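Local coordinates for protein Tv2483 (Treponema vincentii, PDB 6DET) that binds L-arginine with high selectivity as a treponemal lipoprotein, probably delivering it to an ABC transporter for uptake, at residues 127-139 against 204-216. Sequence-based numbering, arbitrary orientation.
Sequences VTLAGRGYQTLAQ and NPQYSIINEAIST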
ATOM      1  N   VAL A 127      12.861  -9.745   4.707  1.00 36.46           N
ATOM      2  CA  VAL A 127      13.448  -9.421   6.000  1.00 35.63           C
ATOM      3  C   VAL A 127      13.649 -10.717   6.770  1.00 40.49           C
ATOM      4  O   VAL A 127      12.778 -11.596   6.760  1.00 37.34           O
ATOM      5  CB  VAL A 127      12.571  -8.426   6.796  1.00 40.31           C
ATOM      6  CG1 VAL A 127      13.148  -8.161   8.188  1.00 50.95           C
ATOM      7  CG2 VAL A 127      12.427  -7.091   6.015  1.00 36.14           C
ATOM      8  N   THR A 128      14.816 -10.842   7.407  1.00 45.48           N
ATOM      9  CA  THR A 128      15.151 -11.989   8.240  1.00 46.64           C
ATOM     10  C   THR A 128      15.625 -11.483   9.593  1.00 50.76           C
ATOM     11  O   THR A 128      15.744 -10.272   9.810  1.00 53.61           O
ATOM     12  CB  THR A 128      16.242 -12.868   7.604  1.00 47.42           C
ATOM     13  OG1 THR A 128      17.456 -12.114   7.456  1.00 49.30           O
ATOM     14  CG2 THR A 128      15.812 -13.362   6.253  1.00 44.86           C
ATOM     15  N   LEU A 129      15.906 -12.423  10.502  1.00 45.55           N
ATOM     16  CA  LEU A 129      16.622 -12.093  11.728  1.00 44.91           C
ATOM     17  C   LEU A 129      18.102 -11.894  11.420  1.00 58.62           C
ATOM     18  O   LEU A 129      18.709 -12.689  10.699  1.00 64.41           O
ATOM     19  CB  LEU A 129      16.434 -13.197  12.762  1.00 55.25           C
ATOM     20  CG  LEU A 129      14.985 -13.480  13.160  1.00 54.89           C
ATOM     21  CD1 LEU A 129      14.901 -14.745  13.965  1.00 56.02           C
ATOM     22  CD2 LEU A 129      14.419 -12.316  13.944  1.00 57.59           C
ATOM     23  N   ALA A 130      18.683 -10.828  11.980  1.00 61.23           N
ATOM     24  CA  ALA A 130      19.996 -10.372  11.535  1.00 71.69           C
ATOM     25  C   ALA A 130      21.090 -11.317  11.981  1.00 65.85           C
ATOM     26  O   ALA A 130      22.160 -11.375  11.361  1.00 69.06           O
ATOM     27  CB  ALA A 130      20.278  -8.967  12.069  1.00101.95           C
ATOM     28  N   GLY A 131      20.839 -12.068  13.035  1.00 50.06           N
ATOM     29  CA  GLY A 131      21.890 -12.880  13.619  1.00 65.45           C
ATOM     30  C   GLY A 131      21.921 -14.260  13.011  1.00 76.75           C
ATOM     31  O   GLY A 131      22.451 -15.204  13.606  1.00 88.94           O
ATOM     32  N   ARG A 132      21.356 -14.389  11.813  1.00 66.66           N
ATOM     33  CA  ARG A 132      21.232 -15.681  11.172  1.00 63.96           C
ATOM     34  C   ARG A 132      22.083 -15.826   9.924  1.00 58.43           C
ATOM     35  O   ARG A 132      22.154 -16.932   9.377  1.00 60.59           O
ATOM     36  CB  ARG A 132      19.765 -15.951  10.823  1.00 67.32           C
ATOM     37  CG  ARG A 132      18.880 -16.040  12.050  1.00 84.58           C
ATOM     38  CD  ARG A 132      19.231 -17.229  12.920  1.00 96.03           C
ATOM     39  NE  ARG A 132      18.172 -17.527  13.879  1.00 91.54           N
ATOM     40  CZ  ARG A 132      17.933 -16.817  14.977  1.00104.60           C
ATOM     41  NH1 ARG A 132      18.672 -15.752  15.260  1.00114.62           N
ATOM     42  NH2 ARG A 132      16.948 -17.172  15.790  1.00112.21           N
ATOM     43  N   GLY A 133      22.730 -14.758   9.465  1.00 62.70           N
ATOM     44  CA  GLY A 133      23.634 -14.857   8.339  1.00 66.44           C
ATOM     45  C   GLY A 133      22.973 -14.911   6.982  1.00 65.57           C
ATOM     46  O   GLY A 133      23.633 -15.261   6.002  1.00 65.36           O
ATOM     47  N   TYR A 134      21.689 -14.594   6.884  1.00 63.07           N
ATOM     48  CA  TYR A 134      21.048 -14.537   5.583  1.00 59.97           C
ATOM     49  C   TYR A 134      21.595 -13.360   4.792  1.00 58.93           C
ATOM     50  O   TYR A 134      21.551 -12.217   5.258  1.00 64.23           O
ATOM     51  CB  TYR A 134      19.536 -14.397   5.746  1.00 63.97           C
ATOM     52  CG  TYR A 134      18.859 -15.656   6.233  1.00 61.67           C
ATOM     53  CD1 TYR A 134      18.606 -16.703   5.361  1.00 65.45           C
ATOM     54  CD2 TYR A 134      18.460 -15.793   7.553  1.00 63.93           C
ATOM     55  CE1 TYR A 134      17.987 -17.858   5.789  1.00 71.11           C
ATOM     56  CE2 TYR A 134      17.836 -16.945   7.990  1.00 71.91           C
ATOM     57  CZ  TYR A 134      17.605 -17.976   7.102  1.00 73.78           C
ATOM     58  OH  TYR A 134      16.987 -19.134   7.518  1.00 75.60           O
ATOM     59  N   GLN A 135      22.079 -13.629   3.580  1.00 55.71           N
ATOM     60  CA  GLN A 135      22.600 -12.555   2.738  1.00 55.20           C
ATOM     61  C   GLN A 135      21.941 -12.547   1.361  1.00 49.79           C
ATOM     62  O   GLN A 135      21.742 -11.478   0.773  1.00 54.81           O
ATOM     63  CB  GLN A 135      24.129 -12.668   2.612  1.00 58.15           C
ATOM     64  CG  GLN A 135      24.904 -12.296   3.879  1.00 92.88           C
ATOM     65  CD  GLN A 135      24.840 -10.815   4.206  1.00133.77           C
ATOM     66  OE1 GLN A 135      24.271 -10.416   5.219  1.00152.05           O
ATOM     67  NE2 GLN A 135      25.434  -9.995   3.351  1.00157.28           N
ATOM     68  N   THR A 136      21.591 -13.717   0.837  1.00 53.10           N
ATOM     69  CA  THR A 136      21.100 -13.823  -0.525  1.00 49.28           C
ATOM     70  C   THR A 136      19.732 -14.491  -0.557  1.00 51.99           C
ATOM     71  O   THR A 136      19.359 -15.245   0.347  1.00 45.93           O
ATOM     72  CB  THR A 136      22.069 -14.612  -1.412  1.00 51.28           C
ATOM     73  OG1 THR A 136      22.092 -15.988  -1.010  1.00 48.58           O
ATOM     74  CG2 THR A 136      23.467 -14.036  -1.301  1.00 49.84           C
ATOM     75  N   LEU A 137      18.982 -14.201  -1.619  1.00 48.56           N
ATOM     76  CA  LEU A 137      17.691 -14.856  -1.792  1.00 54.48           C
ATOM     77  C   LEU A 137      17.863 -16.364  -1.886  1.00 61.10           C
ATOM     78  O   LEU A 137      17.001 -17.119  -1.421  1.00 48.78           O
ATOM     79  CB  LEU A 137      16.974 -14.328  -3.039  1.00 59.41           C
ATOM     80  CG  LEU A 137      16.566 -12.847  -3.080  1.00 68.60           C
ATOM     81  CD1 LEU A 137      16.041 -12.479  -4.461  1.00 74.89           C
ATOM     82  CD2 LEU A 137      15.532 -12.504  -2.019  1.00 65.56           C
ATOM     83  N   ALA A 138      18.989 -16.822  -2.457  1.00 64.92           N
ATOM     84  CA  ALA A 138      19.207 -18.256  -2.619  1.00 73.84           C
ATOM     85  C   ALA A 138      19.196 -18.980  -1.284  1.00 52.85           C
ATOM     86  O   ALA A 138      18.859 -20.166  -1.228  1.00 56.41           O
ATOM     87  CB  ALA A 138      20.531 -18.507  -3.338  1.00109.61           C
ATOM     88  N   GLN A 139      19.572 -18.302  -0.202  1.00 50.21           N
ATOM     89  CA  GLN A 139      19.533 -18.925   1.113  1.00 62.02           C
ATOM     90  C   GLN A 139      18.121 -19.024   1.670  1.00 73.53           C
ATOM     91  O   GLN A 139      17.946 -19.553   2.773  1.00 66.88           O
ATOM     92  CB  GLN A 139      20.410 -18.146   2.083  1.00 55.83           C
ATOM     93  CG  GLN A 139      21.895 -18.259   1.770  1.00 54.51           C
ATOM     94  CD  GLN A 139      22.722 -17.277   2.558  1.00 47.16           C
ATOM     95  OE1 GLN A 139      22.372 -16.101   2.689  1.00 53.00           O
ATOM     96  NE2 GLN A 139      23.838 -17.747   3.074  1.00 55.35           N
ATOM     97  N   ASN A 204      15.024  -0.897  13.922  1.00160.16           N
ATOM     98  CA  ASN A 204      14.916  -2.209  14.559  1.00173.48           C
ATOM     99  C   ASN A 204      15.992  -3.173  14.061  1.00170.55           C
ATOM    100  O   ASN A 204      15.673  -4.308  13.687  1.00185.89           O
ATOM    101  CB  ASN A 204      13.532  -2.818  14.297  1.00177.25           C
ATOM    102  CG  ASN A 204      12.569  -2.611  15.443  1.00170.11           C
ATOM    103  OD1 ASN A 204      12.634  -3.306  16.455  1.00175.19           O
ATOM    104  ND2 ASN A 204      11.645  -1.675  15.276  1.00165.85           N
ATOM    105  N   PRO A 205      17.274  -2.797  14.083  1.00142.73           N
ATOM    106  CA  PRO A 205      18.282  -3.585  13.356  1.00116.10           C
ATOM    107  C   PRO A 205      18.534  -4.984  13.894  1.00 96.65           C
ATOM    108  O   PRO A 205      19.560  -5.589  13.566  1.00 78.90           O
ATOM    109  CB  PRO A 205      19.539  -2.738  13.517  1.00107.50           C
ATOM    110  CG  PRO A 205      19.397  -2.267  14.867  1.00118.51           C
ATOM    111  CD  PRO A 205      17.941  -1.805  14.938  1.00131.28           C
ATOM    112  N   GLN A 206      17.647  -5.496  14.744  1.00 84.03           N
ATOM    113  CA  GLN A 206      17.598  -6.926  15.017  1.00 69.48           C
ATOM    114  C   GLN A 206      17.187  -7.670  13.752  1.00 70.29           C
ATOM    115  O   GLN A 206      17.118  -8.902  13.736  1.00 58.57           O
ATOM    116  CB  GLN A 206      16.612  -7.222  16.153  1.00 72.38           C
ATOM    117  CG  GLN A 206      15.199  -6.719  15.909  1.00 86.39           C
ATOM    118  CD  GLN A 206      14.232  -7.131  16.997  1.00109.72           C
ATOM    119  OE1 GLN A 206      14.168  -8.299  17.381  1.00143.86           O
ATOM    120  NE2 GLN A 206      13.475  -6.169  17.506  1.00 96.19           N
ATOM    121  N   TYR A 207      16.889  -6.928  12.690  1.00 81.90           N
ATOM    122  CA  TYR A 207      16.385  -7.489  11.452  1.00 72.05           C
ATOM    123  C   TYR A 207      17.361  -7.195  10.324  1.00 75.08           C
ATOM    124  O   TYR A 207      18.047  -6.170  10.323  1.00 88.52           O
ATOM    125  CB  TYR A 207      14.997  -6.918  11.115  1.00 56.53           C
ATOM    126  CG  TYR A 207      13.939  -7.270  12.139  1.00 48.41           C
ATOM    127  CD1 TYR A 207      13.703  -8.589  12.491  1.00 55.25           C
ATOM    128  CD2 TYR A 207      13.190  -6.287  12.766  1.00 53.67           C
ATOM    129  CE1 TYR A 207      12.734  -8.924  13.432  1.00 47.72           C
ATOM    130  CE2 TYR A 207      12.210  -6.613  13.710  1.00 49.15           C
ATOM    131  CZ  TYR A 207      12.001  -7.935  14.039  1.00 47.41           C
ATOM    132  OH  TYR A 207      11.050  -8.280  14.970  1.00 51.53           O
ATOM    133  N   SER A 208      17.421  -8.111   9.368  1.00 60.62           N
ATOM    134  CA  SER A 208      18.304  -7.991   8.221  1.00 65.09           C
ATOM    135  C   SER A 208      17.465  -7.975   6.952  1.00 44.74           C
ATOM    136  O   SER A 208      16.487  -8.716   6.832  1.00 52.43           O
ATOM    137  CB  SER A 208      19.322  -9.145   8.185  1.00 67.22           C
ATOM    138  OG  SER A 208      19.941  -9.240   6.912  1.00 64.22           O
ATOM    139  N   ILE A 209      17.826  -7.111   6.025  1.00 50.06           N
ATOM    140  CA  ILE A 209      17.180  -7.065   4.725  1.00 41.85           C
ATOM    141  C   ILE A 209      18.078  -7.734   3.697  1.00 53.53           C
ATOM    142  O   ILE A 209      19.259  -7.383   3.557  1.00 52.64           O
ATOM    143  CB  ILE A 209      16.859  -5.619   4.303  1.00 45.84           C
ATOM    144  CG1 ILE A 209      15.936  -4.939   5.307  1.00 49.91           C
ATOM    145  CG2 ILE A 209      16.201  -5.599   2.935  1.00 50.07           C
ATOM    146  CD1 ILE A 209      15.881  -3.422   5.120  1.00 56.60           C
ATOM    147  N   ILE A 210      17.516  -8.695   2.966  1.00 41.93           N
ATOM    148  CA  ILE A 210      18.239  -9.268   1.839  1.00 50.15           C
ATOM    149  C   ILE A 210      18.451  -8.195   0.779  1.00 53.52           C
ATOM    150  O   ILE A 210      17.502  -7.527   0.349  1.00 42.27           O
ATOM    151  CB  ILE A 210      17.478 -10.473   1.269  1.00 54.61           C
ATOM    152  CG1 ILE A 210      17.256 -11.541   2.350  1.00 48.14           C
ATOM    153  CG2 ILE A 210      18.223 -11.049   0.081  1.00 72.44           C
ATOM    154  CD1 ILE A 210      18.506 -12.022   3.017  1.00 54.04           C
ATOM    155  N   ASN A 211      19.695  -8.066   0.312  1.00 57.14           N
ATOM    156  CA  ASN A 211      20.065  -6.986  -0.600  1.00 67.13           C
ATOM    157  C   ASN A 211      19.132  -6.920  -1.806  1.00 53.22           C
ATOM    158  O   ASN A 211      18.624  -5.844  -2.159  1.00 49.25           O
ATOM    159  CB  ASN A 211      21.515  -7.175  -1.048  1.00121.58           C
ATOM    160  CG  ASN A 211      22.124  -5.907  -1.596  1.00188.02           C
ATOM    161  OD1 ASN A 211      22.608  -5.065  -0.843  1.00200.41           O
ATOM    162  ND2 ASN A 211      22.107  -5.762  -2.913  1.00234.51           N
ATOM    163  N   GLU A 212      18.879  -8.058  -2.448  1.00 49.56           N
ATOM    164  CA  GLU A 212      18.073  -8.071  -3.664  1.00 43.76           C
ATOM    165  C   GLU A 212      16.591  -7.964  -3.302  1.00 41.94           C
ATOM    166  O   GLU A 212      16.067  -8.796  -2.556  1.00 43.41           O
ATOM    167  CB  GLU A 212      18.345  -9.339  -4.468  1.00 61.83           C
ATOM    168  CG  GLU A 212      17.749  -9.332  -5.853  1.00100.65           C
ATOM    169  CD  GLU A 212      18.318 -10.419  -6.733  1.00131.47           C
ATOM    170  OE1 GLU A 212      18.766 -11.448  -6.189  1.00114.24           O
ATOM    171  OE2 GLU A 212      18.324 -10.240  -7.968  1.00176.97           O
ATOM    172  N   ALA A 213      15.931  -6.927  -3.806  1.00 39.72           N
ATOM    173  CA  ALA A 213      14.488  -6.830  -3.694  1.00 41.21           C
ATOM    174  C   ALA A 213      13.851  -7.833  -4.646  1.00 43.50           C
ATOM    175  O   ALA A 213      14.457  -8.235  -5.646  1.00 41.61           O
ATOM    176  CB  ALA A 213      14.028  -5.413  -4.026  1.00 36.33           C
ATOM    177  N   ILE A 214      12.602  -8.222  -4.352  1.00 39.41           N
ATOM    178  CA  ILE A 214      11.912  -9.188  -5.207  1.00 39.72           C
ATOM    179  C   ILE A 214      10.916  -8.544  -6.159  1.00 40.74           C
ATOM    180  O   ILE A 214      10.364  -9.246  -7.020  1.00 48.80           O
ATOM    181  CB  ILE A 214      11.200 -10.284  -4.383  1.00 36.44           C
ATOM    182  CG1 ILE A 214      10.182  -9.688  -3.418  1.00 33.13           C
ATOM    183  CG2 ILE A 214      12.234 -11.102  -3.617  1.00 39.03           C
ATOM    184  CD1 ILE A 214       9.346 -10.770  -2.681  1.00 41.64           C
ATOM    185  N   SER A 215      10.662  -7.245  -6.036  1.00 35.27           N
ATOM    186  CA  SER A 215       9.764  -6.576  -6.949  1.00 32.59           C
ATOM    187  C   SER A 215      10.103  -5.098  -6.967  1.00 38.97           C
ATOM    188  O   SER A 215      10.629  -4.549  -6.000  1.00 40.94           O
ATOM    189  CB  SER A 215       8.307  -6.752  -6.533  1.00 35.02           C
ATOM    190  OG  SER A 215       8.000  -5.761  -5.578  1.00 47.00           O
ATOM    191  N   THR A 216       9.752  -4.448  -8.069  1.00 38.98           N
ATOM    192  CA  THR A 216       9.745  -2.999  -8.128  1.00 33.90           C
ATOM    193  C   THR A 216       8.372  -2.591  -8.634  1.00 34.04           C
ATOM    194  O   THR A 216       7.856  -3.198  -9.580  1.00 37.64           O
ATOM    195  CB  THR A 216      10.879  -2.457  -9.015  1.00 40.93           C
ATOM    196  OG1 THR A 216      10.709  -1.055  -9.191  1.00 54.28           O
ATOM    197  CG2 THR A 216      10.878  -3.123 -10.350  1.00 44.73           C
TER
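The carbonyl oxygen of Ser208 takes the amide of Thr128 in a nearly straight bond, N to O 2.8 Å and 168° at the hydrogen; the CA-H of Val127 approaches the same oxygen. Ser208 N returns the bond to Thr128 O, which also meets the Tyr207 ring in plane at its edge, and Ala130 N reaches Gln206 O at 3.0 Å. Thr128 and Ser208 thus form an antiparallel hydrogen-bonded pair, their short side chains on one face of the sheet, where the small Ser208 lets its CB lie 3.6 Å from Ala130 CA. The flanking beta-branched Val127 suits an extended strand; with CG1 anti to the backbone N (chi1 176°), that methyl lies 3.7 Å from Tyr207 CB. Leu129 CD2 touches the ring edge at CE1, 3.8 Å away, while Tyr207 OH is hydrogen-bonded to Asp183. In this family 3 solute-binding protein, the pairing adds the short strand 207-209 beside strand 120-129, whose other neighbours include strand 189-193; the side chain of Ile214 is about 11 Å from the bound arginine. Farther along, residues 134-137 pass Ile210, a buried residue whose two branches serve two neighbours: CD1 meets Tyr134 CB at 3.8 Å, and CG2 packs on Leu137 CD2 at 3.7 Å. The forked end of Leu137 also lets CD2 touch Ile214 CG2, as CD1 lies against the extended chain of Glu212. Gln139 OE1 accepts both Gln135 N and Thr136 N, which ties their backbone to the 3-10 segment 137-139.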